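Local atomic coordinates of glycosyl hydrolases family 2, sugar binding domain protein (Bacteroides uniformis str. 3978 T3 ii, PDB entry 6D1P), a protein that is a beta-glucuronidase of a human gut bacterium, a family 2 glycosyl hydrolase that probably cleaves glucuronic acid from beta-glucuronide conjugates. Residues S182-Y187 and H329-H334; K579-P584 and Y593-G598; D333-G338 and V600-T605; H365-G370 and V383-P388. All coordinates share one frame; numbering follows the deposited sequence. Where two conformers were deposited one is given.

Contact 1: S182-Y187 and H329-H334; sequences SDFNLY and HRHEDH. With NA (sodium ion), chain C.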
# COMPACT_ATOMS: atom_id res chain seq x y z
N SER A 182 -2.41 -5.06 -20.60
CA SER A 182 -3.23 -6.27 -20.64
C SER A 182 -4.48 -6.12 -19.78
O SER A 182 -4.48 -5.42 -18.76
CB SER A 182 -2.42 -7.47 -20.14
OG SER A 182 -1.38 -7.79 -21.04
N ASP A 183 -5.53 -6.82 -20.20
CA ASP A 183 -6.82 -6.85 -19.50
C ASP A 183 -6.87 -7.92 -18.40
O ASP A 183 -7.86 -8.64 -18.23
CB ASP A 183 -7.92 -7.04 -20.54
CG ASP A 183 -9.32 -6.85 -19.98
OD1 ASP A 183 -9.54 -5.92 -19.18
OD2 ASP A 183 -10.22 -7.63 -20.39
N PHE A 184 -5.79 -8.05 -17.63
CA PHE A 184 -5.75 -8.89 -16.44
C PHE A 184 -4.68 -8.33 -15.51
O PHE A 184 -3.86 -7.50 -15.92
CB PHE A 184 -5.50 -10.37 -16.80
CG PHE A 184 -4.18 -10.62 -17.50
CD1 PHE A 184 -4.07 -10.49 -18.88
CD2 PHE A 184 -3.07 -11.02 -16.78
CE1 PHE A 184 -2.86 -10.74 -19.55
CE2 PHE A 184 -1.85 -11.27 -17.43
CZ PHE A 184 -1.75 -11.13 -18.82
N ASN A 185 -4.71 -8.76 -14.25
CA ASN A 185 -3.70 -8.30 -13.29
C ASN A 185 -2.41 -9.07 -13.50
O ASN A 185 -2.44 -10.27 -13.77
CB ASN A 185 -4.14 -8.47 -11.84
CG ASN A 185 -5.41 -7.70 -11.50
OD1 ASN A 185 -6.48 -8.30 -11.31
ND2 ASN A 185 -5.29 -6.38 -11.40
N LEU A 186 -1.27 -8.36 -13.41
CA LEU A 186 0.05 -8.97 -13.28
C LEU A 186 0.24 -9.22 -11.79
O LEU A 186 0.80 -8.38 -11.06
CB LEU A 186 1.15 -8.09 -13.85
CG LEU A 186 1.47 -8.11 -15.36
CD1 LEU A 186 0.23 -7.87 -16.23
CD2 LEU A 186 2.56 -7.08 -15.71
N TYR A 187 -0.22 -10.38 -11.34
CA TYR A 187 -0.28 -10.71 -9.93
C TYR A 187 1.11 -10.86 -9.32
O TYR A 187 2.07 -11.23 -9.98
CB TYR A 187 -1.07 -12.01 -9.74
CG TYR A 187 -2.57 -11.83 -9.75
CD1 TYR A 187 -3.17 -10.90 -8.91
CD2 TYR A 187 -3.39 -12.58 -10.60
CE1 TYR A 187 -4.55 -10.73 -8.89
CE2 TYR A 187 -4.78 -12.42 -10.59
CZ TYR A 187 -5.35 -11.48 -9.73
OH TYR A 187 -6.72 -11.29 -9.68
N HIS A 329 -12.06 -20.04 -22.18
CA HIS A 329 -10.80 -19.67 -21.54
C HIS A 329 -11.00 -19.64 -20.03
O HIS A 329 -12.13 -19.60 -19.53
CB HIS A 329 -10.28 -18.27 -21.93
CG HIS A 329 -10.16 -18.01 -23.40
ND1 HIS A 329 -11.25 -17.84 -24.22
CD2 HIS A 329 -9.07 -17.77 -24.16
CE1 HIS A 329 -10.84 -17.56 -25.44
NE2 HIS A 329 -9.52 -17.50 -25.43
N ARG A 330 -9.88 -19.63 -19.32
CA ARG A 330 -9.85 -19.36 -17.88
C ARG A 330 -8.61 -18.54 -17.57
O ARG A 330 -7.58 -18.67 -18.25
CB ARG A 330 -9.84 -20.66 -17.05
CG ARG A 330 -8.51 -21.38 -17.08
CD ARG A 330 -8.47 -22.64 -16.22
NE ARG A 330 -8.70 -22.38 -14.80
CZ ARG A 330 -7.75 -21.98 -13.95
NH1 ARG A 330 -6.51 -21.79 -14.36
NH2 ARG A 330 -8.05 -21.78 -12.67
N HIS A 331 -8.73 -17.67 -16.58
CA HIS A 331 -7.59 -16.93 -16.04
C HIS A 331 -7.16 -17.59 -14.74
O HIS A 331 -7.93 -18.33 -14.12
CB HIS A 331 -7.94 -15.46 -15.79
CG HIS A 331 -7.50 -14.53 -16.87
ND1 HIS A 331 -6.18 -14.38 -17.25
CD2 HIS A 331 -8.21 -13.68 -17.65
CE1 HIS A 331 -6.10 -13.50 -18.23
NE2 HIS A 331 -7.32 -13.05 -18.49
N GLU A 332 -5.92 -17.34 -14.33
CA GLU A 332 -5.50 -17.81 -13.01
C GLU A 332 -5.86 -16.72 -12.00
O GLU A 332 -5.06 -15.87 -11.60
CB GLU A 332 -4.02 -18.18 -13.01
CG GLU A 332 -3.82 -19.61 -13.57
CD GLU A 332 -2.42 -20.16 -13.36
OE1 GLU A 332 -1.50 -19.36 -13.03
OE2 GLU A 332 -2.25 -21.39 -13.55
N ASP A 333 -7.14 -16.76 -11.60
CA ASP A 333 -7.83 -15.71 -10.88
C ASP A 333 -9.06 -16.35 -10.23
O ASP A 333 -9.75 -17.16 -10.87
CB ASP A 333 -8.25 -14.59 -11.85
CG ASP A 333 -9.09 -13.50 -11.18
OD1 ASP A 333 -8.53 -12.47 -10.77
OD2 ASP A 333 -10.33 -13.66 -11.09
N HIS A 334 -9.31 -16.01 -8.97
CA HIS A 334 -10.50 -16.50 -8.29
C HIS A 334 -10.80 -15.60 -7.10
O HIS A 334 -9.90 -14.96 -6.54
CB HIS A 334 -10.34 -17.95 -7.82
CG HIS A 334 -11.63 -18.60 -7.44
ND1 HIS A 334 -12.35 -19.39 -8.32
CD2 HIS A 334 -12.36 -18.53 -6.30
CE1 HIS A 334 -13.45 -19.80 -7.72
NE2 HIS A 334 -13.49 -19.29 -6.50
NA NA C . -11.93 -15.85 -12.35
O HOH W 1 -7.42 -10.67 -19.96
O HOH W 2 -10.98 -17.13 -14.67

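Contact 2: K579-P584 and Y593-G598; sequences KDFSTP and YVNQKG. With NA (sodium ion), chain C.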
# COMPACT_ATOMS: atom_id res chain seq x y z
N LYS A 579 -15.20 -17.64 -16.57
CA LYS A 579 -15.46 -17.10 -15.24
C LYS A 579 -15.07 -15.63 -15.16
O LYS A 579 -14.01 -15.23 -15.64
CB LYS A 579 -14.67 -17.90 -14.19
CG LYS A 579 -15.05 -17.61 -12.75
CD LYS A 579 -14.45 -18.66 -11.80
CE LYS A 579 -12.92 -18.47 -11.69
NZ LYS A 579 -12.32 -19.77 -11.35
N ASP A 580 -15.96 -14.82 -14.57
CA ASP A 580 -15.64 -13.44 -14.21
C ASP A 580 -14.28 -13.40 -13.52
O ASP A 580 -14.00 -14.21 -12.64
CB ASP A 580 -16.70 -12.87 -13.27
CG ASP A 580 -18.00 -12.57 -13.97
OD1 ASP A 580 -18.10 -12.85 -15.18
OD2 ASP A 580 -18.94 -12.04 -13.30
N PHE A 581 -13.44 -12.46 -13.93
CA PHE A 581 -12.10 -12.37 -13.37
C PHE A 581 -11.73 -10.90 -13.21
O PHE A 581 -12.31 -10.02 -13.85
CB PHE A 581 -11.08 -13.10 -14.24
CG PHE A 581 -10.82 -12.41 -15.54
CD1 PHE A 581 -11.63 -12.66 -16.64
CD2 PHE A 581 -9.78 -11.47 -15.65
CE1 PHE A 581 -11.40 -12.01 -17.84
CE2 PHE A 581 -9.56 -10.82 -16.84
CZ PHE A 581 -10.36 -11.09 -17.95
N SER A 582 -10.76 -10.64 -12.34
CA SER A 582 -10.38 -9.27 -12.06
C SER A 582 -9.47 -8.71 -13.16
O SER A 582 -8.57 -9.40 -13.66
CB SER A 582 -9.65 -9.17 -10.73
OG SER A 582 -9.20 -7.84 -10.51
N THR A 583 -9.70 -7.45 -13.51
CA THR A 583 -8.85 -6.76 -14.45
C THR A 583 -8.62 -5.35 -13.94
O THR A 583 -9.55 -4.71 -13.43
CB THR A 583 -9.47 -6.70 -15.85
OG1 THR A 583 -8.69 -5.80 -16.64
CG2 THR A 583 -10.90 -6.22 -15.78
N PRO A 584 -7.39 -4.83 -14.07
CA PRO A 584 -7.12 -3.48 -13.56
C PRO A 584 -7.71 -2.40 -14.43
O PRO A 584 -7.74 -1.24 -14.01
CB PRO A 584 -5.58 -3.41 -13.54
CG PRO A 584 -5.17 -4.35 -14.64
CD PRO A 584 -6.21 -5.44 -14.69
N TYR A 593 -13.56 -3.33 -11.48
CA TYR A 593 -12.35 -4.12 -11.68
C TYR A 593 -12.62 -5.62 -11.96
O TYR A 593 -11.73 -6.47 -11.78
CB TYR A 593 -11.40 -3.96 -10.49
CG TYR A 593 -10.89 -2.54 -10.30
CD1 TYR A 593 -10.01 -1.98 -11.22
CD2 TYR A 593 -11.28 -1.77 -9.19
CE1 TYR A 593 -9.52 -0.68 -11.06
CE2 TYR A 593 -10.79 -0.45 -9.02
CZ TYR A 593 -9.90 0.08 -9.97
OH TYR A 593 -9.40 1.35 -9.83
N VAL A 594 -13.82 -5.98 -12.41
CA VAL A 594 -14.10 -7.36 -12.79
C VAL A 594 -14.53 -7.39 -14.25
O VAL A 594 -15.42 -6.64 -14.67
CB VAL A 594 -15.15 -8.02 -11.88
CG1 VAL A 594 -15.55 -9.41 -12.44
CG2 VAL A 594 -14.56 -8.19 -10.51
N ASN A 595 -13.83 -8.18 -15.05
CA ASN A 595 -14.28 -8.48 -16.40
C ASN A 595 -15.44 -9.46 -16.26
O ASN A 595 -15.26 -10.57 -15.74
CB ASN A 595 -13.11 -9.05 -17.19
CG ASN A 595 -13.47 -9.37 -18.64
OD1 ASN A 595 -14.45 -10.07 -18.93
ND2 ASN A 595 -12.65 -8.86 -19.56
N GLN A 596 -16.65 -9.03 -16.63
CA GLN A 596 -17.85 -9.83 -16.39
C GLN A 596 -18.30 -10.65 -17.61
O GLN A 596 -19.49 -10.90 -17.80
CB GLN A 596 -18.97 -8.91 -15.89
CG GLN A 596 -18.54 -8.21 -14.56
CD GLN A 596 -19.54 -7.18 -14.06
OE1 GLN A 596 -19.36 -5.96 -14.24
NE2 GLN A 596 -20.60 -7.65 -13.41
N LYS A 597 -17.35 -11.12 -18.43
CA LYS A 597 -17.70 -11.96 -19.57
C LYS A 597 -17.77 -13.44 -19.23
O LYS A 597 -17.83 -14.27 -20.15
CB LYS A 597 -16.71 -11.73 -20.70
CG LYS A 597 -16.85 -10.38 -21.37
CD LYS A 597 -15.75 -10.22 -22.45
CE LYS A 597 -15.85 -8.87 -23.15
NZ LYS A 597 -15.44 -7.72 -22.29
N GLY A 598 -17.73 -13.81 -17.95
CA GLY A 598 -17.85 -15.21 -17.59
C GLY A 598 -19.27 -15.72 -17.75
O GLY A 598 -20.23 -14.95 -17.84
NA NA C . -11.93 -15.85 -12.35
O HOH W 3 -21.21 -10.63 -13.29
O HOH W 2 -10.98 -17.13 -14.67

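Contact 3: D333-G338 and V600-T605; sequences DHAGVG and VQRDGT. With NA (sodium ion), chain C.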
# COMPACT_ATOMS: atom_id res chain seq x y z
N ASP A 333 -7.14 -16.76 -11.60
CA ASP A 333 -7.83 -15.71 -10.88
C ASP A 333 -9.06 -16.35 -10.23
O ASP A 333 -9.75 -17.16 -10.87
CB ASP A 333 -8.25 -14.59 -11.85
CG ASP A 333 -9.09 -13.50 -11.18
OD1 ASP A 333 -8.53 -12.47 -10.77
OD2 ASP A 333 -10.33 -13.66 -11.09
N HIS A 334 -9.31 -16.01 -8.97
CA HIS A 334 -10.50 -16.50 -8.29
C HIS A 334 -10.80 -15.60 -7.10
O HIS A 334 -9.90 -14.96 -6.54
CB HIS A 334 -10.34 -17.95 -7.82
CG HIS A 334 -11.63 -18.60 -7.44
ND1 HIS A 334 -12.35 -19.39 -8.32
CD2 HIS A 334 -12.36 -18.53 -6.30
CE1 HIS A 334 -13.45 -19.80 -7.72
NE2 HIS A 334 -13.49 -19.29 -6.50
N ALA A 335 -12.08 -15.57 -6.72
CA ALA A 335 -12.56 -14.69 -5.65
C ALA A 335 -11.82 -14.93 -4.34
O ALA A 335 -11.69 -16.07 -3.88
CB ALA A 335 -14.06 -14.90 -5.45
N GLY A 336 -11.33 -13.86 -3.73
CA GLY A 336 -10.71 -13.96 -2.44
C GLY A 336 -9.25 -14.34 -2.44
O GLY A 336 -8.59 -14.18 -1.41
N VAL A 337 -8.70 -14.83 -3.55
CA VAL A 337 -7.34 -15.35 -3.55
C VAL A 337 -6.47 -14.74 -4.64
O VAL A 337 -5.26 -15.02 -4.68
CB VAL A 337 -7.32 -16.89 -3.65
CG1 VAL A 337 -8.19 -17.48 -2.56
CG2 VAL A 337 -7.77 -17.37 -5.09
N GLY A 338 -7.03 -13.91 -5.52
CA GLY A 338 -6.28 -13.48 -6.68
C GLY A 338 -5.82 -14.70 -7.47
O GLY A 338 -6.64 -15.53 -7.91
N VAL A 600 -19.95 -17.84 -15.30
CA VAL A 600 -20.07 -18.05 -13.87
C VAL A 600 -19.35 -16.90 -13.18
O VAL A 600 -18.41 -16.31 -13.74
CB VAL A 600 -19.47 -19.40 -13.38
CG1 VAL A 600 -19.99 -20.60 -14.21
CG2 VAL A 600 -17.96 -19.37 -13.40
N GLN A 601 -19.79 -16.60 -11.96
CA GLN A 601 -19.24 -15.51 -11.18
C GLN A 601 -17.81 -15.83 -10.75
O GLN A 601 -17.34 -16.97 -10.87
CB GLN A 601 -20.10 -15.24 -9.95
CG GLN A 601 -21.42 -14.60 -10.26
CD GLN A 601 -22.17 -14.21 -9.01
OE1 GLN A 601 -21.60 -13.59 -8.09
NE2 GLN A 601 -23.45 -14.57 -8.96
N ARG A 602 -17.14 -14.83 -10.18
CA ARG A 602 -15.74 -14.99 -9.84
C ARG A 602 -15.52 -16.03 -8.75
O ARG A 602 -14.41 -16.57 -8.64
CB ARG A 602 -15.15 -13.64 -9.44
CG ARG A 602 -13.64 -13.62 -9.34
CD ARG A 602 -13.12 -12.20 -9.33
NE ARG A 602 -11.68 -12.20 -9.27
CZ ARG A 602 -10.97 -11.81 -8.21
NH1 ARG A 602 -11.56 -11.35 -7.11
NH2 ARG A 602 -9.65 -11.87 -8.27
N ASP A 603 -16.56 -16.37 -7.96
CA ASP A 603 -16.44 -17.45 -6.99
C ASP A 603 -16.91 -18.79 -7.54
O ASP A 603 -16.99 -19.77 -6.78
CB ASP A 603 -17.21 -17.10 -5.69
CG ASP A 603 -18.74 -17.02 -5.89
OD1 ASP A 603 -19.22 -17.23 -7.02
OD2 ASP A 603 -19.47 -16.74 -4.90
N GLY A 604 -17.24 -18.86 -8.83
CA GLY A 604 -17.73 -20.08 -9.42
C GLY A 604 -19.24 -20.23 -9.40
O GLY A 604 -19.74 -21.24 -9.89
N THR A 605 -19.97 -19.28 -8.85
CA THR A 605 -21.42 -19.36 -8.88
C THR A 605 -21.88 -19.23 -10.32
O THR A 605 -21.56 -18.23 -10.97
CB THR A 605 -22.06 -18.27 -8.02
OG1 THR A 605 -21.49 -18.28 -6.69
CG2 THR A 605 -23.56 -18.49 -7.94
NA NA C . -11.93 -15.85 -12.35
O HOH W 4 -15.08 -20.31 -4.13
O HOH W 5 -10.86 -11.18 -4.18
O HOH W 2 -10.98 -17.13 -14.67

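Contact 4: H365-G370 and V383-P388; sequences HYQQSG and VWEEIP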
# COMPACT_ATOMS: atom_id res chain seq x y z
N HIS A 365 -3.51 -15.86 -21.10
CA HIS A 365 -2.43 -15.32 -21.91
C HIS A 365 -1.06 -15.71 -21.36
O HIS A 365 -0.09 -14.96 -21.52
CB HIS A 365 -2.56 -13.80 -22.02
CG HIS A 365 -3.86 -13.36 -22.61
ND1 HIS A 365 -4.35 -13.87 -23.80
CD2 HIS A 365 -4.78 -12.47 -22.18
CE1 HIS A 365 -5.51 -13.30 -24.08
NE2 HIS A 365 -5.79 -12.45 -23.11
N TYR A 366 -0.95 -16.88 -20.75
CA TYR A 366 0.31 -17.28 -20.14
C TYR A 366 0.25 -18.77 -19.84
O TYR A 366 -0.83 -19.36 -19.76
CB TYR A 366 0.60 -16.46 -18.87
CG TYR A 366 -0.66 -16.23 -18.07
CD1 TYR A 366 -1.18 -17.22 -17.25
CD2 TYR A 366 -1.37 -15.03 -18.19
CE1 TYR A 366 -2.36 -17.01 -16.52
CE2 TYR A 366 -2.55 -14.80 -17.47
CZ TYR A 366 -3.04 -15.81 -16.64
OH TYR A 366 -4.20 -15.61 -15.95
N GLN A 367 1.43 -19.37 -19.71
CA GLN A 367 1.54 -20.70 -19.13
C GLN A 367 0.82 -20.75 -17.78
O GLN A 367 1.01 -19.87 -16.93
CB GLN A 367 3.01 -21.07 -18.96
CG GLN A 367 3.26 -22.37 -18.23
CD GLN A 367 4.72 -22.77 -18.21
OE1 GLN A 367 5.57 -22.17 -18.90
NE2 GLN A 367 5.04 -23.80 -17.43
N GLN A 368 0.01 -21.78 -17.57
CA GLN A 368 -0.73 -21.93 -16.33
C GLN A 368 -0.22 -23.14 -15.56
O GLN A 368 0.58 -23.92 -16.08
CB GLN A 368 -2.24 -22.02 -16.60
CG GLN A 368 -2.77 -20.74 -17.24
CD GLN A 368 -4.25 -20.54 -17.12
OE1 GLN A 368 -5.00 -21.41 -16.67
NE2 GLN A 368 -4.70 -19.36 -17.53
N SER A 369 -0.66 -23.25 -14.30
CA SER A 369 -0.25 -24.33 -13.40
C SER A 369 -0.31 -25.71 -14.06
O SER A 369 -1.28 -26.05 -14.73
CB SER A 369 -1.14 -24.34 -12.16
OG SER A 369 -1.00 -25.55 -11.43
N GLY A 370 0.74 -26.51 -13.83
CA GLY A 370 0.74 -27.89 -14.29
C GLY A 370 -0.46 -28.68 -13.82
O GLY A 370 -0.86 -29.65 -14.49
N VAL A 383 -6.07 -28.17 -25.48
CA VAL A 383 -5.43 -27.00 -24.88
C VAL A 383 -4.70 -26.17 -25.93
O VAL A 383 -3.96 -26.71 -26.77
CB VAL A 383 -4.44 -27.40 -23.78
CG1 VAL A 383 -3.69 -26.17 -23.29
CG2 VAL A 383 -5.17 -28.10 -22.63
N TRP A 384 -4.92 -24.85 -25.86
CA TRP A 384 -4.10 -23.81 -26.48
C TRP A 384 -3.44 -23.05 -25.33
O TRP A 384 -4.13 -22.48 -24.49
CB TRP A 384 -4.99 -22.89 -27.35
CG TRP A 384 -4.46 -21.50 -27.83
CD1 TRP A 384 -3.44 -20.76 -27.28
CD2 TRP A 384 -4.97 -20.70 -28.92
NE1 TRP A 384 -3.28 -19.58 -27.97
CE2 TRP A 384 -4.21 -19.51 -28.97
CE3 TRP A 384 -5.99 -20.89 -29.86
CZ2 TRP A 384 -4.43 -18.51 -29.93
CZ3 TRP A 384 -6.23 -19.89 -30.79
CH2 TRP A 384 -5.45 -18.72 -30.83
N GLU A 385 -2.11 -23.08 -25.28
CA GLU A 385 -1.37 -22.36 -24.25
C GLU A 385 -0.36 -21.45 -24.95
O GLU A 385 0.32 -21.89 -25.88
CB GLU A 385 -0.68 -23.34 -23.30
CG GLU A 385 -0.43 -22.79 -21.90
CD GLU A 385 0.35 -23.76 -21.01
OE1 GLU A 385 0.27 -23.63 -19.76
OE2 GLU A 385 1.06 -24.65 -21.55
N GLU A 386 -0.29 -20.19 -24.51
CA GLU A 386 0.54 -19.17 -25.16
C GLU A 386 1.46 -18.50 -24.16
O GLU A 386 1.22 -18.54 -22.94
CB GLU A 386 -0.31 -18.09 -25.85
CG GLU A 386 -1.08 -17.18 -24.89
CD GLU A 386 -2.21 -16.43 -25.59
OE1 GLU A 386 -2.86 -17.02 -26.51
OE2 GLU A 386 -2.48 -15.27 -25.20
N ILE A 387 2.50 -17.84 -24.68
CA ILE A 387 3.38 -17.00 -23.87
C ILE A 387 2.77 -15.62 -23.67
O ILE A 387 1.97 -15.16 -24.49
CB ILE A 387 4.78 -16.86 -24.48
CG1 ILE A 387 4.70 -16.40 -25.95
CG2 ILE A 387 5.57 -18.14 -24.29
CD1 ILE A 387 6.00 -15.75 -26.43
N PRO A 388 3.15 -14.90 -22.59
CA PRO A 388 2.48 -13.62 -22.30
C PRO A 388 3.05 -12.44 -23.08
O PRO A 388 3.16 -11.33 -22.52
CB PRO A 388 2.67 -13.47 -20.78
CG PRO A 388 3.82 -14.32 -20.43
CD PRO A 388 4.06 -15.31 -21.51
O HOH W 6 -2.27 -19.58 -22.44

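Contact 1: S182-Y187 and H329-H334
Tyr187 and Asp333 make the direct polar bond of this contact. The phenol OH donates to Asp333 OD1; the 2.4 Å between them is very short, and its exact length is doubtful. OD1 lies at the edge of the tyrosine ring, in its plane. The ring and carboxylate planes are only 22° apart, although the side chains cross at about a right angle. The other carboxylate oxygen, OD2, turns to the sodium ion at 3.0 Å. Asp333 O binds the same ion, and Asp580 O and a water are its further ligands. The carboxylate is therefore held at both oxygens, and OD1 also has a salt bridge to Arg602.

A water carries a second polar link. It lies 2.8 Å from His331 NE2 and gives a weak bond to Asp183 O. The other ring nitrogen, ND1, is bonded to the hydroxyl of Tyr366.

The packing is aromatic. His331 CE1 sits 3.5 Å from Phe184 CB, and the two rings meet obliquely with their planes 37° apart. The first torsion of Phe184 (61°) sets CG between the backbone N and the carbonyl carbon. There CB and CG both meet His331 CE1, while the far end of the ring leads away. Tyr187 CE2 also comes within 3.6 Å of Glu332 O.

The contact is buried and joins two loops. Residues 182-187 lie between strands 162-169 and 194-199 of the sugar-binding domain. Residues 329-334 leave strand 321-329 of the TIM barrel and lead to helix 343-356. Strand 581-582 packs beside both, with Phe581 against Phe184 and Asp333.

Contact 2: K579-P584 and Y593-G598
Asp580 OD1 accepts the backbone N-H of Gly598 at 3.0 Å, nearly along its C-O axis. The same oxygen has a salt bridge to Lys607. A water joins Asp580 OD2 to Gln596 NE2, and Asp580 O is a ligand of the sodium ion at 2.7 Å. Phe581 and Asn595 form an antiparallel hydrogen-bonded pair. Asn595 N reaches Phe581 O at 2.7 Å, and Phe581 N reaches Asn595 O at 3.2 Å. Ser582 and Val594 are a non-hydrogen-bonded pair. Thr583 N donates to Tyr593 O at 2.8 Å.

Asn595 CB lies over one face of the Phe581 ring, 3.7 Å from its centroid, as a CH-pi contact. Asn595 CG is anti to the backbone N (chi1 -179°), and the side chain runs alongside the Phe581 ring, pointing the same way, with the planes 20° apart. Two bonds fix this amide: OD1 accepts from Lys597 N in an Asx turn, and ND2 is bonded to Asp183. Thr583 CG2 packs on Asn595 CB. Val594 CG1 meets Asp580 CB. The Tyr593 ring turns its edge to Thr583 O and Pro584 O.

This is a short two-stranded beta hairpin in the TIM barrel domain, with one backbone carbonyl bound to a metal.

Contact 3: D333-G338 and V600-T605
Arg602 reaches Asp333 because its chain is extended from CG to NE, with CG anti to the backbone N (chi1 -168°). Asp333 has a similar first torsion, 175°, and its carboxylate comes up to the edge of the guanidinium. The arginine grips it side-on. NE donates to OD2 at 2.7 Å, on the syn side. NH2 donates to OD1 at 2.8 Å, but meets it from above the carboxylate plane. OD1 also takes the Tyr187 hydroxyl, and OD2 binds the sodium ion. Both oxygens stay near the guanidinium plane, while the two planes are turned 43° apart. One face of the guanidinium lies against His334 O. NH1 shares a water with Gly336 N and is bonded to Gln766 O. The positive charge of Arg602 would probably favour the ionised form of Asp333.

The backbone of Arg602 is used as well. Its carbonyl O accepts from Ala335 N at 3.2 Å. The same oxygen stands over the centre of the His334 ring, 3.4 Å above the plane. His334 NE2 comes within 3.5 Å of Asp603 CA, and ND1 is bonded to Lys579. Ala335 CB packs on Asp603 CB at 3.8 Å.

Gln601 to Gly604 is a type I beta turn, and Asp603 OD1 takes both the N-H and the hydroxyl of Thr605, the former in an Asx turn. Val337 and Gly338 face His334 in a classic beta bulge.

The contact lies between the loop from strand 321-329 to helix 343-356 and the loop before helix 609-617. Met345 of helix 343-356 touches His334, and strand 581-582 flanks the salt bridge.

Contact 4: H365-G370 and V383-P388
His365 lies alongside Glu386, and the two side chains point the same way. ND1 donates to Glu386 OE2 at 2.7 Å, with an N-H...O angle of 153°. The oxygen lies close to the imidazole plane, but the nitrogen meets it from above the carboxylate plane. Glu386 has its CG between the backbone N and carbonyl carbon (chi1 68°), and the extended chain beyond brings the carboxylate up to His365. Its other oxygen, OE1, has a salt bridge to Arg362 and a weak bond from Trp384 NE1.

Glu385 reaches the other end of the loop. Its OE1 accepts from Gln368 N at 2.9 Å, on the anti side, and also touches Gln367 CG at 3.6 Å. OE2 is bonded to His414. A water accepts from Glu386 N at 2.9 Å and lies within reach of Tyr366 O.

The remaining packing is close. His365 O is 3.0 Å from Pro388 CA, a CA-H...O contact. Tyr366 CB rests on Pro388 CB at 4.1 Å.

The loop after strand 360-362 is thus fixed to the end of the neighbouring parallel barrel strand, 382-386. Two buried carboxylates are each shared between the loop and another part of the barrel. The acceptor at ND1 sets the rotation of the His365 ring. NE2 is hydrogen-bonded to a glycerol, probably from crystallisation, which may mark a pocket.

Overall arrangement
From the N terminus, residues 182-187 come first. Contact 1 joins this loop of the sugar-binding domain to residues 329-334, at the end of the first long barrel strand. It is the one contact here that links two domains. Contact 3 starts where contact 1 ends, sharing Asp333 and His334, and closes a long loop across the barrel to residues 600-605. Contacts 4 and 2 both nest inside that loop, one after the other. Contact 4 closes the short loop through helix 370-379, between strands 360-362 and 382-386, and contact 2 closes a hairpin. Contacts 1, 2 and 3 meet at one sodium ion, while contact 4 reaches contact 1 through Tyr366 and Ser369.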